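Local atomic coordinates of hydroxylase (Rhodococcus sp., PDB entry 2OR0), a protein that probably binds a flavin and acts as a flavin-dependent hydroxylase of the acyl-CoA dehydrogenase family. Residues W107-A112 / E119-D124; K149-F154 / Q193-T198; A351-F356 / D376-L381. All blocks are in the same frame, centred on the assembly; numbering follows the deposited sequence.

Contact 1. Residues W107-A112 / E119-D124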
# COMPACT_ATOMS: atom_id res chain seq x y z
N TRP A 107 7.73 -5.56 7.08
CA TRP A 107 8.90 -5.67 6.24
C TRP A 107 10.00 -4.71 6.73
O TRP A 107 11.17 -5.10 6.87
CB TRP A 107 8.54 -5.46 4.76
CG TRP A 107 9.72 -5.56 3.87
CD1 TRP A 107 10.26 -6.71 3.32
CD2 TRP A 107 10.54 -4.48 3.42
NE1 TRP A 107 11.36 -6.39 2.58
CE2 TRP A 107 11.57 -5.03 2.63
CE3 TRP A 107 10.52 -3.08 3.62
CZ2 TRP A 107 12.56 -4.25 2.03
CZ3 TRP A 107 11.49 -2.31 3.03
CH2 TRP A 107 12.49 -2.88 2.23
N GLU A 108 9.63 -3.45 6.99
CA GLU A 108 10.61 -2.48 7.46
C GLU A 108 11.06 -2.79 8.92
O GLU A 108 12.23 -2.68 9.23
CB GLU A 108 10.12 -1.04 7.36
CG GLU A 108 11.19 -0.04 7.78
CD GLU A 108 10.80 1.41 7.55
OE1 GLU A 108 9.76 1.66 6.91
OE2 GLU A 108 11.54 2.30 8.02
N LEU A 109 10.13 -3.18 9.78
CA LEU A 109 10.46 -3.47 11.16
C LEU A 109 11.47 -4.62 11.23
O LEU A 109 12.20 -4.74 12.21
CB LEU A 109 9.23 -3.86 11.94
CG LEU A 109 9.34 -3.63 13.46
CD1 LEU A 109 9.35 -2.12 13.81
CD2 LEU A 109 8.24 -4.39 14.19
N ALA A 110 11.49 -5.46 10.20
CA ALA A 110 12.38 -6.61 10.16
C ALA A 110 13.80 -6.15 10.33
O ALA A 110 14.59 -6.86 10.93
CB ALA A 110 12.23 -7.41 8.87
N PHE A 111 14.11 -4.96 9.82
CA PHE A 111 15.45 -4.39 10.01
C PHE A 111 15.50 -3.20 10.98
O PHE A 111 16.46 -2.43 10.97
CB PHE A 111 16.18 -4.11 8.67
CG PHE A 111 15.44 -3.21 7.70
CD1 PHE A 111 15.63 -1.82 7.71
CD2 PHE A 111 14.59 -3.76 6.74
CE1 PHE A 111 15.00 -1.00 6.80
CE2 PHE A 111 13.92 -2.93 5.81
CZ PHE A 111 14.13 -1.55 5.84
N ALA A 112 14.46 -3.07 11.79
CA ALA A 112 14.52 -2.18 12.97
C ALA A 112 15.20 -2.93 14.13
O ALA A 112 15.34 -4.17 14.10
CB ALA A 112 13.11 -1.71 13.38
N GLU A 119 9.06 -5.82 21.33
CA GLU A 119 7.97 -5.04 21.94
C GLU A 119 6.65 -5.17 21.16
O GLU A 119 5.57 -5.34 21.76
CB GLU A 119 8.37 -3.57 22.05
CG GLU A 119 9.36 -3.29 23.17
CD GLU A 119 9.88 -1.86 23.15
OE1 GLU A 119 9.76 -1.18 22.11
OE2 GLU A 119 10.42 -1.43 24.18
N ILE A 120 6.74 -5.11 19.83
CA ILE A 120 5.55 -5.14 18.97
C ILE A 120 4.97 -6.54 18.80
O ILE A 120 3.75 -6.75 18.94
CB ILE A 120 5.85 -4.44 17.60
CG1 ILE A 120 6.18 -2.96 17.87
CG2 ILE A 120 4.69 -4.65 16.59
CD1 ILE A 120 6.60 -2.15 16.68
N TRP A 121 5.83 -7.51 18.51
CA TRP A 121 5.37 -8.87 18.19
C TRP A 121 5.60 -9.91 19.29
O TRP A 121 5.04 -11.01 19.23
CB TRP A 121 6.05 -9.36 16.91
CG TRP A 121 5.66 -8.64 15.66
CD1 TRP A 121 4.39 -8.22 15.29
CD2 TRP A 121 6.53 -8.25 14.60
NE1 TRP A 121 4.44 -7.61 14.07
CE2 TRP A 121 5.73 -7.61 13.62
CE3 TRP A 121 7.90 -8.39 14.37
CZ2 TRP A 121 6.27 -7.11 12.44
CZ3 TRP A 121 8.44 -7.89 13.20
CH2 TRP A 121 7.62 -7.26 12.24
N GLY A 122 6.43 -9.56 20.28
CA GLY A 122 6.78 -10.47 21.39
C GLY A 122 5.64 -11.25 22.01
O GLY A 122 5.70 -12.48 22.09
N GLU A 123 4.58 -10.57 22.42
CA GLU A 123 3.43 -11.26 23.00
C GLU A 123 2.43 -11.72 21.96
O GLU A 123 1.85 -12.81 22.08
CB GLU A 123 2.75 -10.37 24.04
CG GLU A 123 3.58 -10.15 25.30
CD GLU A 123 3.76 -11.44 26.08
OE1 GLU A 123 2.75 -11.96 26.62
OE2 GLU A 123 4.91 -11.96 26.15
N ASP A 124 2.22 -10.90 20.93
CA ASP A 124 1.21 -11.17 19.91
C ASP A 124 1.76 -10.84 18.52
O ASP A 124 1.97 -9.66 18.19
CB ASP A 124 -0.04 -10.36 20.22
CG ASP A 124 -1.22 -10.75 19.37
OD1 ASP A 124 -1.05 -11.51 18.38
OD2 ASP A 124 -2.34 -10.28 19.68

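Contact 2. Residues K149-F154 / Q193-T198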
# COMPACT_ATOMS: atom_id res chain seq x y z
N LYS A 149 6.34 15.73 18.19
CA LYS A 149 5.09 16.46 18.08
C LYS A 149 4.69 16.58 16.60
O LYS A 149 5.51 16.88 15.75
CB LYS A 149 5.25 17.87 18.67
CG LYS A 149 3.95 18.62 18.71
CD LYS A 149 4.12 20.11 18.90
CE LYS A 149 2.72 20.73 19.12
NZ LYS A 149 2.70 22.00 18.44
N GLY A 150 3.41 16.38 16.31
CA GLY A 150 2.91 16.67 14.96
C GLY A 150 1.49 16.18 14.71
O GLY A 150 0.82 15.63 15.60
N ARG A 151 1.02 16.41 13.48
CA ARG A 151 -0.28 15.93 13.01
C ARG A 151 -0.05 15.28 11.64
O ARG A 151 0.50 15.90 10.73
CB ARG A 151 -1.28 17.09 12.92
CG ARG A 151 -2.68 16.65 12.43
CD ARG A 151 -3.83 17.58 12.82
NE ARG A 151 -5.10 17.03 12.31
CZ ARG A 151 -6.32 17.37 12.73
NH1 ARG A 151 -6.49 18.27 13.70
NH2 ARG A 151 -7.40 16.81 12.17
N TRP A 152 -0.45 14.02 11.53
CA TRP A 152 -0.28 13.23 10.30
C TRP A 152 -1.68 12.91 9.79
O TRP A 152 -2.60 12.81 10.57
CB TRP A 152 0.44 11.90 10.59
CG TRP A 152 1.89 12.04 10.98
CD1 TRP A 152 2.99 11.83 10.19
CD2 TRP A 152 2.40 12.39 12.29
NE1 TRP A 152 4.14 12.03 10.91
CE2 TRP A 152 3.81 12.38 12.20
CE3 TRP A 152 1.80 12.69 13.51
CZ2 TRP A 152 4.64 12.66 13.31
CZ3 TRP A 152 2.63 12.98 14.61
CH2 TRP A 152 4.03 12.98 14.49
N SER A 153 -1.82 12.75 8.48
CA SER A 153 -3.09 12.31 7.91
C SER A 153 -2.93 10.99 7.16
O SER A 153 -1.80 10.53 6.96
CB SER A 153 -3.61 13.40 6.96
OG SER A 153 -2.61 13.71 6.02
N PHE A 154 -4.05 10.39 6.73
CA PHE A 154 -4.04 9.16 5.92
C PHE A 154 -3.43 7.97 6.69
O PHE A 154 -2.66 7.20 6.12
CB PHE A 154 -3.30 9.38 4.58
CG PHE A 154 -3.92 8.69 3.36
CD1 PHE A 154 -4.06 9.38 2.14
CD2 PHE A 154 -4.31 7.33 3.39
CE1 PHE A 154 -4.59 8.74 0.98
CE2 PHE A 154 -4.86 6.70 2.26
CZ PHE A 154 -5.00 7.40 1.05
N GLN A 193 -3.02 10.20 19.52
CA GLN A 193 -4.45 10.40 19.48
C GLN A 193 -4.91 10.23 18.03
O GLN A 193 -4.34 10.81 17.12
CB GLN A 193 -4.81 11.81 20.01
CG GLN A 193 -6.30 12.19 19.89
CD GLN A 193 -6.60 13.71 19.74
OE1 GLN A 193 -7.78 14.12 19.65
NE2 GLN A 193 -5.55 14.54 19.71
N ILE A 194 -5.96 9.44 17.87
CA ILE A 194 -6.65 9.24 16.59
C ILE A 194 -7.74 10.32 16.53
O ILE A 194 -8.60 10.38 17.41
CB ILE A 194 -7.29 7.82 16.50
CG1 ILE A 194 -6.22 6.71 16.50
CG2 ILE A 194 -8.18 7.68 15.25
CD1 ILE A 194 -6.76 5.26 16.66
N VAL A 195 -7.68 11.19 15.53
CA VAL A 195 -8.67 12.27 15.41
C VAL A 195 -9.92 11.79 14.66
O VAL A 195 -9.84 11.43 13.48
CB VAL A 195 -8.06 13.53 14.78
CG1 VAL A 195 -9.01 14.75 14.90
CG2 VAL A 195 -6.75 13.86 15.45
N GLU A 196 -11.07 11.78 15.35
CA GLU A 196 -12.34 11.37 14.73
C GLU A 196 -12.82 12.37 13.68
O GLU A 196 -12.45 13.54 13.70
CB GLU A 196 -13.44 11.15 15.80
CG GLU A 196 -13.30 9.88 16.65
CD GLU A 196 -13.06 8.59 15.81
OE1 GLU A 196 -13.84 8.31 14.86
OE2 GLU A 196 -12.08 7.86 16.11
N ASP A 197 -13.65 11.89 12.74
CA ASP A 197 -14.24 12.73 11.68
C ASP A 197 -13.23 13.41 10.75
O ASP A 197 -13.46 14.50 10.23
CB ASP A 197 -15.25 13.73 12.28
CG ASP A 197 -16.26 13.04 13.18
OD1 ASP A 197 -16.96 12.12 12.70
OD2 ASP A 197 -16.35 13.38 14.39
N THR A 198 -12.10 12.76 10.52
CA THR A 198 -11.07 13.31 9.66
C THR A 198 -10.92 12.44 8.38
O THR A 198 -10.00 12.61 7.59
CB THR A 198 -9.74 13.38 10.40
OG1 THR A 198 -9.43 12.08 10.94
CG2 THR A 198 -9.80 14.46 11.54

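Contact 3. Residues A351-F356 / D376-L381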
# COMPACT_ATOMS: atom_id res chain seq x y z
N ALA A 351 -8.06 2.87 -17.26
CA ALA A 351 -8.80 1.75 -17.85
C ALA A 351 -10.13 1.51 -17.13
O ALA A 351 -11.18 1.22 -17.76
CB ALA A 351 -7.94 0.48 -17.80
N ALA A 352 -10.10 1.62 -15.80
CA ALA A 352 -11.32 1.55 -15.04
C ALA A 352 -12.26 2.71 -15.39
O ALA A 352 -13.49 2.50 -15.42
CB ALA A 352 -11.02 1.54 -13.54
N ASP A 353 -11.72 3.91 -15.61
CA ASP A 353 -12.57 5.04 -16.05
C ASP A 353 -13.30 4.74 -17.37
O ASP A 353 -14.45 5.14 -17.54
CB ASP A 353 -11.80 6.34 -16.24
CG ASP A 353 -11.28 6.93 -14.92
OD1 ASP A 353 -11.84 6.60 -13.84
OD2 ASP A 353 -10.29 7.72 -14.99
N GLU A 354 -12.60 4.11 -18.32
CA GLU A 354 -13.16 3.87 -19.64
C GLU A 354 -14.35 2.91 -19.54
O GLU A 354 -15.34 3.08 -20.22
CB GLU A 354 -12.08 3.35 -20.62
CG GLU A 354 -11.06 4.41 -20.97
CD GLU A 354 -11.69 5.61 -21.73
OE1 GLU A 354 -12.53 5.39 -22.63
OE2 GLU A 354 -11.34 6.77 -21.44
N ILE A 355 -14.28 1.90 -18.68
CA ILE A 355 -15.43 1.00 -18.55
C ILE A 355 -16.55 1.58 -17.69
O ILE A 355 -17.72 1.30 -17.95
CB ILE A 355 -15.06 -0.41 -18.08
CG1 ILE A 355 -14.26 -0.36 -16.77
CG2 ILE A 355 -14.27 -1.14 -19.17
CD1 ILE A 355 -14.04 -1.77 -16.14
N PHE A 356 -16.20 2.38 -16.68
CA PHE A 356 -17.23 3.02 -15.86
C PHE A 356 -18.08 3.95 -16.73
O PHE A 356 -19.30 4.00 -16.58
CB PHE A 356 -16.62 3.78 -14.66
CG PHE A 356 -17.67 4.22 -13.64
CD1 PHE A 356 -18.39 3.27 -12.89
CD2 PHE A 356 -17.94 5.57 -13.42
CE1 PHE A 356 -19.37 3.65 -11.96
CE2 PHE A 356 -18.92 5.97 -12.47
CZ PHE A 356 -19.64 5.01 -11.74
N ASP A 376 -12.80 3.97 -5.07
CA ASP A 376 -11.60 3.49 -4.35
C ASP A 376 -10.32 3.65 -5.19
O ASP A 376 -9.25 4.03 -4.68
CB ASP A 376 -11.75 2.02 -3.94
CG ASP A 376 -12.83 1.78 -2.88
OD1 ASP A 376 -13.32 2.73 -2.21
OD2 ASP A 376 -13.21 0.59 -2.71
N ALA A 377 -10.40 3.34 -6.47
CA ALA A 377 -9.22 3.40 -7.33
C ALA A 377 -8.73 4.83 -7.41
O ALA A 377 -7.54 5.08 -7.34
CB ALA A 377 -9.51 2.85 -8.75
N HIS A 378 -9.65 5.77 -7.61
CA HIS A 378 -9.32 7.21 -7.60
C HIS A 378 -8.79 7.73 -6.27
O HIS A 378 -7.84 8.51 -6.25
CB HIS A 378 -10.53 8.03 -8.06
CG HIS A 378 -10.73 7.94 -9.52
ND1 HIS A 378 -9.96 8.65 -10.42
CD2 HIS A 378 -11.53 7.14 -10.26
CE1 HIS A 378 -10.32 8.33 -11.65
NE2 HIS A 378 -11.25 7.40 -11.58
N ALA A 379 -9.39 7.32 -5.17
CA ALA A 379 -8.78 7.63 -3.86
C ALA A 379 -7.35 7.11 -3.77
O ALA A 379 -6.45 7.86 -3.37
CB ALA A 379 -9.57 7.05 -2.75
N GLY A 380 -7.13 5.83 -4.12
CA GLY A 380 -5.77 5.27 -4.13
C GLY A 380 -4.76 6.01 -5.01
O GLY A 380 -3.59 6.16 -4.66
N LEU A 381 -5.22 6.51 -6.16
CA LEU A 381 -4.33 7.22 -7.09
C LEU A 381 -3.78 8.52 -6.53
O LEU A 381 -2.74 9.02 -7.02
CB LEU A 381 -5.04 7.51 -8.45
CG LEU A 381 -4.16 7.97 -9.63
CD1 LEU A 381 -3.13 6.89 -9.92
CD2 LEU A 381 -4.96 8.30 -10.93

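Contact 1. Residues W107-A112 / E119-D124
The indole of Trp121 receives Leu109 on one of its faces. Methyl CD2 of the leucine stands 3.6 Å from the centroid of the six-membered ring and only 16° off the ring normal, a CH-pi contact made over the face. The same face also carries the tryptophan's own neighbour, Ile120, whose CG2 lies toward the rim. On that same side Leu109 CB stands past the rim, 3.8 Å from Trp121 CH2.

This is the join between two short consecutive helices, 105-109 and 114-121, probably part of the mainly helical N-terminal region of an acyl-CoA dehydrogenase-like fold. A type I beta turn runs from Leu109 to Ala112, with Ala112 N bonded to Leu109 O at 2.8 Å.

Leu109 suits its place because its branched apolar end can meet a flat ring and another methyl at once. With CG roughly opposite the backbone N (chi1 -157°), the branch projects across the gap; CD2 lies over the indole and also meets Ile120, while CD1 makes a second, longer approach to Ile120 CD1 at 4.0 Å. Trp121 brings a broad apolar plate, and its side chain also touches Gln67 and Pro68. Ile120 rests in addition on Trp163 of strand 163-170, so the helix is packed against the beta sheet as well. All three contact residues are buried. Leucine and isoleucine meet tip to tip, Leu109 CD2 lying 3.7 Å from Ile120 CD1.

Contact 2. Residues K149-F154 / Q193-T198
At one margin of the beta sheet, Arg151 on strand 145-155 reaches over to Val195 and Thr198, at and just beyond the short strand 193-195. Its CG points opposite the backbone N (chi1 180°) and the chain stays straight as far as NE, an extended reach that carries the guanidinium to Val195 and Thr198. Val195 meets it from above: CB lies over one face, and CG1 is 3.8 Å from Arg151 NH2. Thr198 comes in at the edge, near the plane, with CG2 3.4 Å from Arg151 NH2.

The two strands are not direct neighbours, since both pair antiparallel with strand 210-214, which runs between them. From that middle strand Asp211 forms a salt bridge with Arg151 NH2, and an arginine is long enough to reach this charge while its flat group lies against aliphatic carbon. After Val195 the chain curls round through Asp197, and Thr198 OG1 donates to Val195 O at 2.7 Å; it also bonds Asp211 N. With an alanine here, both the hydroxyl and CG2 are gone; Val195 O and Asp211 N would probably lose the hydroxyl they share, and the guanidinium edge its methyl neighbour. The hydroxyl donor sits 29° out of the plane of the Val195 carbonyl.

Contact 3. Residues A351-F356 / D376-L381
Asp353 and His378 face each other between two helices, and one polar bond carries the tight part of the contact. His378 NE2 donates to Asp353 OD1 with an N-H...O angle of 155°. The modelled separation of NE2 and OD1, 2.5 Å, is very short, and its exact value is best treated as doubtful. Carboxylate and imidazole lie nearly in one plane, 7° apart, so the oxygen meets the ring at its edge. The second oxygen flanks the same edge, Asp353 OD2 being 3.4 Å from His378 CE1.

Both side chains leave their helices at a slant and converge only at their ends. In each, CG sits opposite the carbonyl carbon (chi1 -68° for Asp353), which swings the polar group out from its backbone into the space between the helices. Histidine fits here because it can present an N-H at the far end of a rigid ring; aspartate, being short, holds its charge close to its own helix.

Helices 331-356 and 370-381 belong to the C-terminal helical domain of the acyl-CoA dehydrogenase type. Trp374, one turn before His378 on helix 370-381, is a second partner: its NE1 bonds Asp353 OD1, while its ring meets that of His378 edge-to-face and stacks on Phe356. OD1 is thus gripped by two N-H groups.

Deeper in, Ala352 and Ala377 point across the gap and are buried, but Ala352 CB and Ala377 CB are 5.2 Å apart, too far to touch, and Ala377 packs instead on Val349, Ile265 and Thr266. The Asp353-His378 pair lies on the more open side, partly exposed, with a bound acetate about 3 Å from the aspartate side chain.

The three contacts follow one another along the chain and sample different parts of the fold: a helix-helix join in contact 1, the sheet in contact 2 and the C-terminal helices in contact 3. Contacts 1 and 3 lie on opposite sides of the chain's centre, their centres 34 Å apart. Contact 2 is 23 Å from contact 1 and 27 Å from contact 3, centre to centre; its nearest atoms come within about 5 Å of contact 3 without touching. A hydrogen bond from Leu204 N to Asp376 OD1 ties the chain beyond 193-198 to helix 370-381. The acetate at contact 3, probably from the crystallisation liquor, does not by itself identify an active site.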